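Beta-agarase B (Zobellia galactanivorans, PDB 4ATF) hydrolyses the beta-1,4-linkages between galactose and 3,6-anhydro-galactose in agarose, cutting the chain at random with retention of anomeric configuration. Local coordinates at residues Y149-G154 with T282-S287. The protein carries 1 engineered substitution. Numbering follows the deposited sequence.
Sequences YSESAG and TDNELS
E151 reaches across to the start of helix 283-286, and every atom of its side chain from CB outward meets something there. E151 CB lies 3.5 Å from E285 OE2 and also touches T282 CG2. E151 CG runs along the E285 carboxylate, the two glutamate chains pointing opposite ways. With CG beside the backbone N and the chain extended beyond it (chi2 -167°), E151 CD arrives over E285 CG, and the two carboxylates lie stacked, their planes 17° apart; the like charges probably disfavour this, and the donors around both groups probably offset it. At the tip, E151 OE1 accepts from T282 OG1 at 2.9 Å, met from above the carboxylate plane. E151 OE2 offers its syn lone pair to N284 ND2 at 2.9 Å; a weak second bond joins that nitrogen to E151 OE1. E151 sits in the turn between antiparallel strands 149-150 and 155-156, at the surface of the GH16 domain. T282 and E285 form a capping box: T282 is the N-cap, its OG1 accepting from E285 N, and T282 N returns a bond to E285 OE1 at 3.1 Å. E285 OE2 takes a nearly straight bond (169°) from E151 N at 2.9 Å, from above its carboxylate plane. One water bridges Y149 O and E285 OE2; another donates to E285 OE1 and accepts from S150 OG and S152 N. S152 OG bonds to T278 O and T280 N.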
# COMPACT_ATOMS: atom_id res chain seq x y z
N TYR A 149 5.64 18.12 -8.82
CA TYR A 149 6.62 19.11 -8.36
C TYR A 149 6.67 19.11 -6.85
O TYR A 149 5.62 18.94 -6.24
CB TYR A 149 6.19 20.50 -8.84
CG TYR A 149 7.23 21.56 -8.50
CD1 TYR A 149 8.39 21.74 -9.28
CD2 TYR A 149 7.08 22.37 -7.35
CE1 TYR A 149 9.36 22.72 -8.92
CE2 TYR A 149 8.04 23.32 -7.00
CZ TYR A 149 9.17 23.50 -7.77
OH TYR A 149 10.11 24.49 -7.34
N SER A 150 7.85 19.34 -6.25
CA SER A 150 7.97 19.49 -4.76
C SER A 150 8.45 20.92 -4.31
O SER A 150 9.59 21.32 -4.58
CB SER A 150 8.92 18.42 -4.18
OG SER A 150 9.27 18.71 -2.80
N GLU A 151 7.61 21.72 -3.67
CA GLU A 151 8.03 23.02 -3.17
C GLU A 151 9.04 22.84 -2.03
O GLU A 151 9.92 23.69 -1.90
CB GLU A 151 6.85 23.84 -2.61
CG GLU A 151 5.87 24.35 -3.62
CD GLU A 151 4.93 25.39 -3.06
OE1 GLU A 151 4.93 25.67 -1.83
OE2 GLU A 151 4.23 25.97 -3.90
N SER A 152 8.88 21.80 -1.18
CA SER A 152 9.81 21.63 -0.05
C SER A 152 11.27 21.48 -0.62
O SER A 152 12.22 22.12 -0.13
CB SER A 152 9.39 20.41 0.84
OG SER A 152 9.48 19.16 0.14
N ALA A 153 11.44 20.66 -1.68
CA ALA A 153 12.79 20.49 -2.27
C ALA A 153 13.13 21.54 -3.32
O ALA A 153 14.31 21.68 -3.68
CB ALA A 153 12.93 19.08 -2.85
N GLY A 154 12.12 22.30 -3.81
CA GLY A 154 12.35 23.27 -4.88
C GLY A 154 12.73 22.53 -6.18
O GLY A 154 13.64 22.95 -6.89
N THR A 282 4.39 21.49 1.76
CA THR A 282 4.43 22.78 2.47
C THR A 282 2.97 23.18 2.78
O THR A 282 2.03 22.55 2.25
CB THR A 282 5.04 23.88 1.55
OG1 THR A 282 4.20 24.00 0.39
CG2 THR A 282 6.50 23.51 1.08
N ASP A 283 2.78 24.23 3.59
CA ASP A 283 1.44 24.74 3.89
C ASP A 283 0.78 25.24 2.62
O ASP A 283 -0.39 24.96 2.42
CB ASP A 283 1.45 25.82 4.99
CG ASP A 283 1.61 25.21 6.34
OD1 ASP A 283 1.32 24.00 6.55
OD2 ASP A 283 2.02 25.92 7.25
N ASN A 284 1.53 25.90 1.74
CA ASN A 284 1.00 26.31 0.44
C ASN A 284 0.45 25.12 -0.39
O ASN A 284 -0.64 25.20 -0.99
CB ASN A 284 2.10 27.08 -0.35
CG ASN A 284 1.55 27.78 -1.61
OD1 ASN A 284 0.48 28.40 -1.59
ND2 ASN A 284 2.29 27.68 -2.69
N GLU A 285 1.19 24.00 -0.42
CA GLU A 285 0.78 22.82 -1.17
C GLU A 285 -0.43 22.13 -0.54
O GLU A 285 -1.28 21.60 -1.28
CB GLU A 285 1.93 21.81 -1.30
CG GLU A 285 3.06 22.32 -2.35
CD GLU A 285 4.25 21.42 -2.35
OE1 GLU A 285 4.66 20.95 -1.24
OE2 GLU A 285 4.81 21.16 -3.43
N LEU A 286 -0.50 22.14 0.80
CA LEU A 286 -1.66 21.54 1.48
C LEU A 286 -2.97 22.36 1.27
O LEU A 286 -4.05 21.83 1.49
CB LEU A 286 -1.43 21.39 3.00
CG LEU A 286 -0.36 20.34 3.38
CD1 LEU A 286 -0.07 20.37 4.97
CD2 LEU A 286 -0.76 18.93 2.93
N SER A 287 -2.85 23.62 0.90
CA SER A 287 -4.02 24.43 0.58
C SER A 287 -4.81 23.86 -0.64
O SER A 287 -5.99 24.25 -0.85
CB SER A 287 -3.66 25.92 0.39
OG SER A 287 -3.12 26.11 -0.91
O HOH W 1 3.84 18.89 -4.31
O HOH W 2 6.93 19.58 -1.37